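PDB 4FZW: 2,3-dehydroadipyl-CoA hydratase from Escherichia coli, which catalyses the reversible hydration of 2,3-dehydroadipyl-CoA to 3-hydroxyadipyl-CoA in the phenylacetate degradation pathway. Local coordinates for residues Asn95-Ala100 with Leu203-Ala208; Arg90-Asn95 with Ala211-Gln216; Ile50-Ile55 with Gln192-Met197. All blocks are in the same frame, centred on the assembly; numbering follows the deposited sequence.

Interaction 1 of 3, residues Asn95-Ala100 with Leu203-Ala208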
ATOM      1  N   ASN B  95       0.481 -17.838 -15.529  1.00 49.93           N
ATOM      2  CA  ASN B  95      -0.756 -17.845 -14.754  1.00 46.77           C
ATOM      3  C   ASN B  95      -1.091 -19.211 -14.135  1.00 44.09           C
ATOM      4  O   ASN B  95      -2.062 -19.335 -13.391  1.00 44.74           O
ATOM      5  CB  ASN B  95      -1.913 -17.348 -15.635  1.00 44.05           C
ATOM      6  CG  ASN B  95      -2.238 -18.315 -16.787  1.00 50.22           C
ATOM      7  OD1 ASN B  95      -1.410 -19.123 -17.197  1.00 50.94           O
ATOM      8  ND2 ASN B  95      -3.447 -18.223 -17.308  1.00 56.15           N
ATOM      9  N   LYS B  96      -0.293 -20.232 -14.456  1.00 44.01           N
ATOM     10  CA  LYS B  96      -0.511 -21.577 -13.914  1.00 43.62           C
ATOM     11  C   LYS B  96       0.496 -21.956 -12.825  1.00 39.22           C
ATOM     12  O   LYS B  96       1.580 -21.378 -12.744  1.00 34.62           O
ATOM     13  CB  LYS B  96      -0.514 -22.622 -15.028  1.00 41.69           C
ATOM     14  CG  LYS B  96      -1.636 -22.424 -16.041  1.00 44.91           C
ATOM     15  CD  LYS B  96      -1.515 -23.404 -17.202  1.00 47.75           C
ATOM     16  CE  LYS B  96      -2.424 -22.972 -18.350  1.00 50.13           C
ATOM     17  NZ  LYS B  96      -2.465 -23.970 -19.465  1.00 48.52           N
ATOM     18  N   PRO B  97       0.121 -22.915 -11.968  1.00 39.81           N
ATOM     19  CA  PRO B  97       1.028 -23.369 -10.900  1.00 40.49           C
ATOM     20  C   PRO B  97       2.417 -23.744 -11.411  1.00 38.56           C
ATOM     21  O   PRO B  97       2.568 -24.424 -12.426  1.00 38.97           O
ATOM     22  CB  PRO B  97       0.309 -24.586 -10.334  1.00 40.09           C
ATOM     23  CG  PRO B  97      -1.156 -24.189 -10.481  1.00 42.24           C
ATOM     24  CD  PRO B  97      -1.235 -23.470 -11.814  1.00 34.39           C
ATOM     25  N   LEU B  98       3.434 -23.282 -10.699  1.00 38.70           N
ATOM     26  CA  LEU B  98       4.806 -23.433 -11.139  1.00 36.65           C
ATOM     27  C   LEU B  98       5.626 -23.950  -9.970  1.00 37.46           C
ATOM     28  O   LEU B  98       5.781 -23.275  -8.943  1.00 39.21           O
ATOM     29  CB  LEU B  98       5.349 -22.091 -11.643  1.00 33.58           C
ATOM     30  CG  LEU B  98       6.714 -22.013 -12.326  1.00 35.70           C
ATOM     31  CD1 LEU B  98       6.809 -22.922 -13.534  1.00 36.84           C
ATOM     32  CD2 LEU B  98       6.996 -20.573 -12.713  1.00 36.23           C
ATOM     33  N   ILE B  99       6.140 -25.161 -10.139  1.00 38.71           N
ATOM     34  CA  ILE B  99       6.911 -25.819  -9.102  1.00 35.39           C
ATOM     35  C   ILE B  99       8.392 -25.915  -9.505  1.00 38.04           C
ATOM     36  O   ILE B  99       8.733 -26.328 -10.628  1.00 35.25           O
ATOM     37  CB  ILE B  99       6.313 -27.209  -8.748  1.00 36.42           C
ATOM     38  CG1 ILE B  99       4.876 -27.049  -8.218  1.00 35.58           C
ATOM     39  CG2 ILE B  99       7.168 -27.896  -7.698  1.00 39.56           C
ATOM     40  CD1 ILE B  99       4.011 -28.298  -8.350  1.00 33.13           C
ATOM     41  N   ALA B 100       9.266 -25.492  -8.598  1.00 35.49           N
ATOM     42  CA  ALA B 100      10.695 -25.613  -8.809  1.00 35.22           C
ATOM     43  C   ALA B 100      11.163 -26.849  -8.057  1.00 36.94           C
ATOM     44  O   ALA B 100      11.001 -26.923  -6.841  1.00 38.58           O
ATOM     45  CB  ALA B 100      11.413 -24.387  -8.288  1.00 33.18           C
ATOM     46  N   LEU B 203      -9.196 -23.873 -14.032  1.00 46.22           N
ATOM     47  CA  LEU B 203      -9.611 -22.496 -13.742  1.00 44.42           C
ATOM     48  C   LEU B 203      -9.477 -22.190 -12.255  1.00 43.57           C
ATOM     49  O   LEU B 203      -9.043 -21.091 -11.875  1.00 44.09           O
ATOM     50  CB  LEU B 203     -11.044 -22.203 -14.248  1.00 42.46           C
ATOM     51  CG  LEU B 203     -11.289 -22.200 -15.772  1.00 50.13           C
ATOM     52  CD1 LEU B 203     -12.751 -21.956 -16.146  1.00 54.56           C
ATOM     53  CD2 LEU B 203     -10.412 -21.184 -16.449  1.00 48.65           C
ATOM     54  N   ALA B 204      -9.848 -23.164 -11.421  1.00 40.59           N
ATOM     55  CA  ALA B 204      -9.675 -23.055  -9.977  1.00 37.87           C
ATOM     56  C   ALA B 204      -8.198 -22.874  -9.643  1.00 36.90           C
ATOM     57  O   ALA B 204      -7.835 -22.023  -8.827  1.00 33.23           O
ATOM     58  CB  ALA B 204     -10.241 -24.279  -9.276  1.00 42.43           C
ATOM     59  N   LEU B 205      -7.344 -23.668 -10.277  1.00 35.83           N
ATOM     60  CA  LEU B 205      -5.911 -23.497 -10.073  1.00 37.85           C
ATOM     61  C   LEU B 205      -5.516 -22.062 -10.438  1.00 40.67           C
ATOM     62  O   LEU B 205      -4.787 -21.400  -9.695  1.00 39.80           O
ATOM     63  CB  LEU B 205      -5.096 -24.530 -10.861  1.00 37.14           C
ATOM     64  CG  LEU B 205      -5.117 -25.995 -10.344  1.00 38.26           C
ATOM     65  CD1 LEU B 205      -4.400 -26.956 -11.277  1.00 30.45           C
ATOM     66  CD2 LEU B 205      -4.536 -26.103  -8.962  1.00 32.42           C
ATOM     67  N   GLN B 206      -6.010 -21.580 -11.575  1.00 40.31           N
ATOM     68  CA  GLN B 206      -5.691 -20.236 -12.023  1.00 40.62           C
ATOM     69  C   GLN B 206      -6.245 -19.172 -11.087  1.00 37.61           C
ATOM     70  O   GLN B 206      -5.528 -18.234 -10.722  1.00 37.24           O
ATOM     71  CB  GLN B 206      -6.153 -20.040 -13.458  1.00 42.08           C
ATOM     72  CG  GLN B 206      -5.334 -20.898 -14.410  1.00 47.78           C
ATOM     73  CD  GLN B 206      -5.930 -21.052 -15.799  1.00 49.64           C
ATOM     74  OE1 GLN B 206      -7.145 -21.081 -15.981  1.00 52.11           O
ATOM     75  NE2 GLN B 206      -5.061 -21.181 -16.787  1.00 52.98           N
ATOM     76  N   ALA B 207      -7.507 -19.336 -10.687  1.00 38.08           N
ATOM     77  CA  ALA B 207      -8.139 -18.449  -9.705  1.00 38.59           C
ATOM     78  C   ALA B 207      -7.357 -18.387  -8.385  1.00 41.59           C
ATOM     79  O   ALA B 207      -7.039 -17.302  -7.895  1.00 43.61           O
ATOM     80  CB  ALA B 207      -9.578 -18.879  -9.431  1.00 37.75           C
ATOM     81  N   ALA B 208      -7.079 -19.547  -7.802  1.00 36.27           N
ATOM     82  CA  ALA B 208      -6.452 -19.614  -6.492  1.00 35.71           C
ATOM     83  C   ALA B 208      -5.053 -19.027  -6.544  1.00 37.62           C
ATOM     84  O   ALA B 208      -4.631 -18.325  -5.616  1.00 36.73           O
ATOM     85  CB  ALA B 208      -6.395 -21.049  -6.012  1.00 40.46           C
TER
HETATM   86  O   HOH W   1      -3.290 -17.299 -12.292  1.00 41.14           O
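Q206 runs alongside K96, the two side chains pointing the same way, so that the amide nitrogen of Q206 rests on the aliphatic part of the lysine, with NE2 3.6 Å from K96 CE. This leaves the ammonium group of K96 to go past the glutamine and bond to the backbone oxygens of I50 and A44. The N95 amide meets Q206 at a slant, its plane turned 42° from that of the glutamine amide. Both present nitrogens there, N95 ND2 lying 3.4 Å from Q206 NE2, and as two donors they form no bond. The backbones are joined instead by a water that donates to N95 O (2.6 Å) and to Q206 O (2.9 Å), bridging two acceptors that could not bond each other directly. Next to these polar groups P97 crosses L205 at about a right angle, ring atom P97 CG lying 4.0 Å from L205 CB. L205 and A204 of the same helix also pack on I133 of a second subunit. The lead-in to strand 98-102 is thus set against helix 202-214, an arrangement consistent with the crotonase fold, in which C-terminal helices lie between the core of one subunit and its neighbours.

Interaction 2 of 3, residues Arg90-Asn95 with Ala211-Gln216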
ATOM      1  N   ARG B  90       7.786 -11.410 -17.323  1.00 38.10           N
ATOM      2  CA  ARG B  90       6.968 -12.321 -18.118  1.00 40.92           C
ATOM      3  C   ARG B  90       6.932 -13.717 -17.503  1.00 37.85           C
ATOM      4  O   ARG B  90       5.912 -14.392 -17.590  1.00 39.96           O
ATOM      5  CB  ARG B  90       7.412 -12.363 -19.584  1.00 39.10           C
ATOM      6  CG  ARG B  90       7.004 -11.125 -20.371  1.00 36.27           C
ATOM      7  CD  ARG B  90       7.888 -10.916 -21.576  1.00 36.91           C
ATOM      8  NE  ARG B  90       7.556 -11.843 -22.650  1.00 39.23           N
ATOM      9  CZ  ARG B  90       8.039 -11.746 -23.880  1.00 41.26           C
ATOM     10  NH1 ARG B  90       8.867 -10.752 -24.187  1.00 33.85           N
ATOM     11  NH2 ARG B  90       7.692 -12.641 -24.793  1.00 37.67           N
ATOM     12  N   LEU B  91       8.035 -14.144 -16.883  1.00 35.51           N
ATOM     13  CA  LEU B  91       8.070 -15.430 -16.144  1.00 41.16           C
ATOM     14  C   LEU B  91       7.053 -15.437 -15.013  1.00 39.17           C
ATOM     15  O   LEU B  91       6.273 -16.378 -14.873  1.00 36.90           O
ATOM     16  CB  LEU B  91       9.452 -15.727 -15.540  1.00 37.79           C
ATOM     17  CG  LEU B  91      10.684 -15.939 -16.412  1.00 39.40           C
ATOM     18  CD1 LEU B  91      11.892 -16.150 -15.516  1.00 37.38           C
ATOM     19  CD2 LEU B  91      10.486 -17.113 -17.353  1.00 44.80           C
ATOM     20  N   GLN B  92       7.083 -14.369 -14.217  1.00 40.28           N
ATOM     21  CA  GLN B  92       6.190 -14.202 -13.084  1.00 38.64           C
ATOM     22  C   GLN B  92       4.724 -14.076 -13.480  1.00 41.55           C
ATOM     23  O   GLN B  92       3.846 -14.292 -12.664  1.00 45.32           O
ATOM     24  CB  GLN B  92       6.593 -12.969 -12.277  1.00 38.41           C
ATOM     25  CG  GLN B  92       5.436 -12.390 -11.479  1.00 44.86           C
ATOM     26  CD  GLN B  92       5.864 -11.290 -10.561  1.00 54.04           C
ATOM     27  OE1 GLN B  92       6.167 -11.535  -9.381  1.00 50.88           O
ATOM     28  NE2 GLN B  92       5.890 -10.052 -11.086  1.00 43.16           N
ATOM     29  N   ALA B  93       4.458 -13.722 -14.730  1.00 41.36           N
ATOM     30  CA  ALA B  93       3.091 -13.524 -15.184  1.00 40.92           C
ATOM     31  C   ALA B  93       2.481 -14.848 -15.630  1.00 41.32           C
ATOM     32  O   ALA B  93       1.286 -14.937 -15.918  1.00 40.74           O
ATOM     33  CB  ALA B  93       3.048 -12.480 -16.310  1.00 37.94           C
ATOM     34  N   PHE B  94       3.304 -15.888 -15.673  1.00 40.91           N
ATOM     35  CA  PHE B  94       2.790 -17.215 -15.956  1.00 41.99           C
ATOM     36  C   PHE B  94       1.638 -17.474 -14.989  1.00 45.17           C
ATOM     37  O   PHE B  94       1.790 -17.335 -13.781  1.00 43.15           O
ATOM     38  CB  PHE B  94       3.895 -18.267 -15.817  1.00 41.87           C
ATOM     39  CG  PHE B  94       3.422 -19.687 -16.039  1.00 44.33           C
ATOM     40  CD1 PHE B  94       3.037 -20.121 -17.298  1.00 44.23           C
ATOM     41  CD2 PHE B  94       3.370 -20.587 -14.993  1.00 39.36           C
ATOM     42  CE1 PHE B  94       2.604 -21.426 -17.510  1.00 42.66           C
ATOM     43  CE2 PHE B  94       2.936 -21.905 -15.200  1.00 43.00           C
ATOM     44  CZ  PHE B  94       2.556 -22.322 -16.464  1.00 41.72           C
ATOM     45  N   ASN B  95       0.481 -17.838 -15.529  1.00 49.93           N
ATOM     46  CA  ASN B  95      -0.756 -17.845 -14.754  1.00 46.77           C
ATOM     47  C   ASN B  95      -1.091 -19.211 -14.135  1.00 44.09           C
ATOM     48  O   ASN B  95      -2.062 -19.335 -13.391  1.00 44.74           O
ATOM     49  CB  ASN B  95      -1.913 -17.348 -15.635  1.00 44.05           C
ATOM     50  CG  ASN B  95      -2.238 -18.315 -16.787  1.00 50.22           C
ATOM     51  OD1 ASN B  95      -1.410 -19.123 -17.197  1.00 50.94           O
ATOM     52  ND2 ASN B  95      -3.447 -18.223 -17.308  1.00 56.15           N
ATOM     53  N   ALA B 211      -5.189 -15.147  -6.609  1.00 39.26           N
ATOM     54  CA  ALA B 211      -5.364 -14.727  -5.219  1.00 38.18           C
ATOM     55  C   ALA B 211      -4.067 -14.764  -4.422  1.00 39.40           C
ATOM     56  O   ALA B 211      -3.826 -13.872  -3.623  1.00 37.14           O
ATOM     57  CB  ALA B 211      -6.428 -15.570  -4.519  1.00 36.44           C
ATOM     58  N   LEU B 212      -3.240 -15.791  -4.626  1.00 38.45           N
ATOM     59  CA  LEU B 212      -1.968 -15.872  -3.908  1.00 36.34           C
ATOM     60  C   LEU B 212      -0.969 -14.799  -4.357  1.00 38.16           C
ATOM     61  O   LEU B 212      -0.287 -14.200  -3.514  1.00 36.83           O
ATOM     62  CB  LEU B 212      -1.342 -17.271  -4.009  1.00 37.32           C
ATOM     63  CG  LEU B 212      -2.073 -18.433  -3.326  1.00 39.75           C
ATOM     64  CD1 LEU B 212      -1.767 -19.787  -4.009  1.00 35.41           C
ATOM     65  CD2 LEU B 212      -1.775 -18.477  -1.826  1.00 36.00           C
ATOM     66  N   ARG B 213      -0.869 -14.566  -5.669  1.00 38.37           N
ATOM     67  CA  ARG B 213      -0.000 -13.500  -6.193  1.00 39.96           C
ATOM     68  C   ARG B 213      -0.406 -12.115  -5.673  1.00 40.40           C
ATOM     69  O   ARG B 213       0.441 -11.279  -5.372  1.00 40.39           O
ATOM     70  CB  ARG B 213      -0.021 -13.478  -7.720  1.00 40.38           C
ATOM     71  CG  ARG B 213       0.371 -14.793  -8.387  1.00 45.39           C
ATOM     72  CD  ARG B 213       0.067 -14.743  -9.876  1.00 53.66           C
ATOM     73  NE  ARG B 213       0.794 -13.676 -10.555  1.00 52.81           N
ATOM     74  CZ  ARG B 213       0.683 -13.405 -11.849  1.00 58.26           C
ATOM     75  NH1 ARG B 213       1.391 -12.413 -12.385  1.00 59.55           N
ATOM     76  NH2 ARG B 213      -0.141 -14.122 -12.605  1.00 58.87           N
ATOM     77  N   GLN B 214      -1.707 -11.873  -5.563  1.00 36.82           N
ATOM     78  CA  GLN B 214      -2.180 -10.560  -5.152  1.00 39.20           C
ATOM     79  C   GLN B 214      -1.976 -10.312  -3.664  1.00 40.23           C
ATOM     80  O   GLN B 214      -1.908  -9.159  -3.237  1.00 39.86           O
ATOM     81  CB  GLN B 214      -3.649 -10.347  -5.537  1.00 39.55           C
ATOM     82  CG  GLN B 214      -3.919 -10.347  -7.055  1.00 35.55           C
ATOM     83  CD  GLN B 214      -3.154  -9.269  -7.782  1.00 42.52           C
ATOM     84  OE1 GLN B 214      -2.224  -9.560  -8.530  1.00 48.74           O
ATOM     85  NE2 GLN B 214      -3.556  -8.007  -7.583  1.00 44.73           N
ATOM     86  N   SER B 215      -1.876 -11.382  -2.876  1.00 35.13           N
ATOM     87  CA  SER B 215      -1.623 -11.233  -1.448  1.00 35.53           C
ATOM     88  C   SER B 215      -0.308 -10.469  -1.205  1.00 36.27           C
ATOM     89  O   SER B 215      -0.130  -9.817  -0.167  1.00 35.57           O
ATOM     90  CB  SER B 215      -1.625 -12.597  -0.739  1.00 38.79           C
ATOM     91  OG  SER B 215      -0.608 -13.437  -1.245  1.00 37.54           O
ATOM     92  N   GLN B 216       0.599 -10.524  -2.180  1.00 37.94           N
ATOM     93  CA  GLN B 216       1.896  -9.857  -2.067  1.00 35.77           C
ATOM     94  C   GLN B 216       1.836  -8.473  -2.670  1.00 40.76           C
ATOM     95  O   GLN B 216       2.869  -7.816  -2.799  1.00 42.43           O
ATOM     96  CB  GLN B 216       2.991 -10.638  -2.808  1.00 40.38           C
ATOM     97  CG  GLN B 216       3.020 -12.150  -2.577  1.00 38.68           C
ATOM     98  CD  GLN B 216       3.499 -12.528  -1.194  1.00 45.33           C
ATOM     99  OE1 GLN B 216       4.701 -12.568  -0.927  1.00 49.40           O
ATOM    100  NE2 GLN B 216       2.558 -12.819  -0.303  1.00 43.50           N
TER
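R213 reaches from helix 202-214 to the backbone that runs out of helix 84-92, and its guanidinium lies beside Q92, A93 and F94. By far the greatest share of the buried surface is its own, 81 Å², with Q92 and A93 next. CG of R213 sits anti to the carbonyl carbon and the chain bends about its CG-CD bond (chi3 60°), which carries the flat head group to the main chain opposite. There the carbonyl oxygen of Q92 stands over one face of the guanidinium, displaced toward its rim, with Q92 O 3.1 Å from R213 NH1. Since the N-H bonds lie in the guanidinium plane and the oxygen sits above it, the angle is too poor for a hydrogen bond. Q92 also contributes its side chain: it crosses the arginine at a slant, the amide plane 32° from the guanidinium, and Q92 CG comes within 4.1 Å of R213 NH1. A93 turns its methyl away from the helix and offers its backbone instead, A93 CA lying 3.5 Å from R213 NH1. At the other nitrogen the approach is looser: A93 O lies 3.7 Å from R213 NH2, and F94 O, which accepts a hydrogen bond from K209 of the same chain, is slightly farther away. Further out Q92 packs on R146 of the same chain and on L224 of a neighbouring subunit, while A211 O is bonded by Q145 of another. The chemistry is therefore a positive group set against backbone oxygens near the C-terminal end of a helix, where the helix dipole would probably add to the attraction. Such a contact, resting on electrostatics and van der Waals touch, is likely to fix the rotation of the arginine head less firmly than in-plane bonds would.

Interaction 3 of 3, residues Ile50-Ile55 with Gln192-Met197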
ATOM      1  N   ILE B  50      -2.353 -28.219 -20.624  1.00 49.32           N
ATOM      2  CA  ILE B  50      -1.430 -28.048 -19.499  1.00 47.44           C
ATOM      3  C   ILE B  50      -2.076 -27.357 -18.293  1.00 48.70           C
ATOM      4  O   ILE B  50      -2.838 -26.390 -18.442  1.00 52.45           O
ATOM      5  CB  ILE B  50      -0.170 -27.268 -19.893  1.00 47.03           C
ATOM      6  CG1 ILE B  50       0.535 -27.957 -21.060  1.00 49.77           C
ATOM      7  CG2 ILE B  50       0.735 -27.108 -18.679  1.00 42.92           C
ATOM      8  CD1 ILE B  50       1.764 -27.243 -21.557  1.00 48.26           C
ATOM      9  N   SER B  51      -1.756 -27.864 -17.103  1.00 46.78           N
ATOM     10  CA  SER B  51      -2.314 -27.372 -15.839  1.00 46.51           C
ATOM     11  C   SER B  51      -1.228 -26.924 -14.848  1.00 45.27           C
ATOM     12  O   SER B  51      -1.425 -25.984 -14.081  1.00 45.74           O
ATOM     13  CB  SER B  51      -3.197 -28.434 -15.190  1.00 42.96           C
ATOM     14  OG  SER B  51      -4.332 -28.696 -15.991  1.00 47.52           O
ATOM     15  N   VAL B  52      -0.078 -27.596 -14.879  1.00 46.14           N
ATOM     16  CA  VAL B  52       1.053 -27.284 -13.998  1.00 43.01           C
ATOM     17  C   VAL B  52       2.375 -27.374 -14.772  1.00 41.45           C
ATOM     18  O   VAL B  52       2.503 -28.150 -15.731  1.00 43.38           O
ATOM     19  CB  VAL B  52       1.138 -28.269 -12.800  1.00 40.79           C
ATOM     20  CG1 VAL B  52       2.258 -27.855 -11.853  1.00 34.88           C
ATOM     21  CG2 VAL B  52      -0.205 -28.353 -12.057  1.00 38.74           C
ATOM     22  N   CYS B  53       3.352 -26.578 -14.347  1.00 34.09           N
ATOM     23  CA  CYS B  53       4.717 -26.736 -14.820  1.00 36.88           C
ATOM     24  C   CYS B  53       5.634 -27.152 -13.641  1.00 41.84           C
ATOM     25  O   CYS B  53       5.316 -26.904 -12.467  1.00 39.04           O
ATOM     26  CB  CYS B  53       5.200 -25.460 -15.517  1.00 34.19           C
ATOM     27  SG  CYS B  53       6.847 -25.513 -16.280  1.00 40.06           S
ATOM     28  N   VAL B  54       6.731 -27.831 -13.973  1.00 30.96           N
ATOM     29  CA  VAL B  54       7.777 -28.156 -13.024  1.00 34.13           C
ATOM     30  C   VAL B  54       9.052 -27.662 -13.692  1.00 37.74           C
ATOM     31  O   VAL B  54       9.230 -27.861 -14.904  1.00 35.71           O
ATOM     32  CB  VAL B  54       7.889 -29.692 -12.784  1.00 35.69           C
ATOM     33  CG1 VAL B  54       9.172 -30.056 -12.040  1.00 33.40           C
ATOM     34  CG2 VAL B  54       6.671 -30.214 -12.061  1.00 31.81           C
ATOM     35  N   ILE B  55       9.939 -27.035 -12.919  1.00 38.41           N
ATOM     36  CA  ILE B  55      11.210 -26.526 -13.451  1.00 38.49           C
ATOM     37  C   ILE B  55      12.386 -27.144 -12.685  1.00 35.62           C
ATOM     38  O   ILE B  55      12.458 -27.063 -11.466  1.00 36.66           O
ATOM     39  CB  ILE B  55      11.278 -24.967 -13.378  1.00 34.91           C
ATOM     40  CG1 ILE B  55      10.328 -24.328 -14.397  1.00 38.87           C
ATOM     41  CG2 ILE B  55      12.689 -24.459 -13.615  1.00 34.01           C
ATOM     42  CD1 ILE B  55      10.534 -22.786 -14.572  1.00 40.88           C
ATOM     43  N   GLN B 192       5.068 -35.711  -8.798  1.00 37.97           N
ATOM     44  CA  GLN B 192       3.861 -36.283  -8.179  1.00 40.53           C
ATOM     45  C   GLN B 192       2.989 -35.178  -7.571  1.00 42.85           C
ATOM     46  O   GLN B 192       1.751 -35.239  -7.622  1.00 42.65           O
ATOM     47  CB  GLN B 192       4.197 -37.356  -7.139  1.00 37.20           C
ATOM     48  N   LEU B 193       3.661 -34.162  -7.026  1.00 40.05           N
ATOM     49  CA  LEU B 193       3.018 -32.962  -6.506  1.00 40.26           C
ATOM     50  C   LEU B 193       2.270 -32.173  -7.584  1.00 41.08           C
ATOM     51  O   LEU B 193       1.168 -31.671  -7.348  1.00 42.35           O
ATOM     52  CB  LEU B 193       4.069 -32.060  -5.877  1.00 39.35           C
ATOM     53  CG  LEU B 193       3.549 -30.800  -5.200  1.00 33.91           C
ATOM     54  CD1 LEU B 193       2.732 -31.157  -3.973  1.00 34.49           C
ATOM     55  CD2 LEU B 193       4.730 -29.921  -4.821  1.00 39.87           C
ATOM     56  N   ALA B 194       2.862 -32.060  -8.770  1.00 38.42           N
ATOM     57  CA  ALA B 194       2.210 -31.333  -9.867  1.00 40.25           C
ATOM     58  C   ALA B 194       1.063 -32.163 -10.395  1.00 41.48           C
ATOM     59  O   ALA B 194       0.069 -31.625 -10.820  1.00 38.28           O
ATOM     60  CB  ALA B 194       3.186 -31.030 -10.982  1.00 35.61           C
ATOM     61  N   SER B 195       1.211 -33.486 -10.360  1.00 42.91           N
ATOM     62  CA  SER B 195       0.174 -34.377 -10.869  1.00 42.76           C
ATOM     63  C   SER B 195      -1.056 -34.303  -9.999  1.00 42.60           C
ATOM     64  O   SER B 195      -2.179 -34.351 -10.496  1.00 44.76           O
ATOM     65  CB  SER B 195       0.687 -35.810 -10.963  1.00 40.57           C
ATOM     66  OG  SER B 195       1.631 -35.880 -12.009  1.00 47.95           O
ATOM     67  N   LYS B 196      -0.827 -34.192  -8.696  1.00 40.24           N
ATOM     68  CA  LYS B 196      -1.894 -33.989  -7.740  1.00 46.71           C
ATOM     69  C   LYS B 196      -2.571 -32.625  -7.957  1.00 42.99           C
ATOM     70  O   LYS B 196      -3.796 -32.511  -7.925  1.00 44.76           O
ATOM     71  CB  LYS B 196      -1.334 -34.100  -6.320  1.00 45.34           C
ATOM     72  CG  LYS B 196      -2.248 -33.510  -5.270  1.00 53.82           C
ATOM     73  CD  LYS B 196      -2.481 -34.480  -4.134  1.00 57.89           C
ATOM     74  CE  LYS B 196      -1.215 -34.708  -3.356  1.00 68.85           C
ATOM     75  NZ  LYS B 196      -1.461 -35.615  -2.201  1.00 80.73           N
ATOM     76  N   MET B 197      -1.781 -31.587  -8.192  1.00 38.05           N
ATOM     77  CA  MET B 197      -2.390 -30.292  -8.473  1.00 45.42           C
ATOM     78  C   MET B 197      -3.182 -30.346  -9.788  1.00 42.87           C
ATOM     79  O   MET B 197      -4.377 -30.059  -9.792  1.00 39.38           O
ATOM     80  CB  MET B 197      -1.367 -29.152  -8.409  1.00 41.10           C
ATOM     81  CG  MET B 197      -0.809 -28.955  -6.996  1.00 41.53           C
ATOM     82  SD  MET B 197       0.458 -27.695  -6.982  1.00 48.62           S
ATOM     83  CE  MET B 197       0.727 -27.588  -8.745  1.00 43.84           C
TER
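V52 places both of its methyl groups against the helix: CG1 lies 3.4 Å from A194 CB, while CG2 faces the backbone of the same residue, 3.5 Å from A194 O. The end of M197 comes across this valine at about a right angle, its terminal methyl CE 3.5 Å from V52 CG1 and equally close to CG2. With CG1 anti to the backbone N (chi1 -176°), V52 spreads its two branches so that the M197 methyl can touch both. Two residues on, V54 points the same way as V52 and brings CG2 to 3.7 Å from A194 CB, so the alanine methyl fits between the two valines. Cutting V52 back to an alanine would take away both branches and is likely to open a gap beside A194, leaving the M197 methyl held less closely on this side. Strand 52-55 and helix 192-197 run nearly antiparallel, at 168°, with their axes 8.4 Å apart at closest. This close layering of a helix on the central sheet belongs to the core of the crotonase fold, and the small A194 is consistent with so close an approach. Strands on either side of 52-56 add to the same apolar layer: V15 of strand 15-20 touches A194, and I99 of strand 98-102 touches both V52 and M197. C53, between the valines, faces away from the helix and packs on L41 of helix 31-46. At the start of the strand, the backbone of V52 is paired with R14 and L16, and the side chain of R14 donates to S51 OG. M197 also packs on S162 of a second subunit.

Following the chain from the N terminus, residues 50-55 open interaction 3, 90-95 open interaction 2 and 95-100 open interaction 1, with N95 shared by the last two. The loops close in a different order. Interaction 3 closes first, at 192-197, then interaction 1 at 203-208 and interaction 2 at 211-216. Interaction 1 is thus nested inside interaction 2, both ending on helix 202-214, whereas interaction 3 crosses the two. Strands 52-56 and 98-102 are neighbours in the sheet, joined through I99 O and I55 N, and link interactions 3 and 1. Together the contacts tie the sheet and helix 84-92 to two successive helices, 186-197 and 202-214, beside a second subunit.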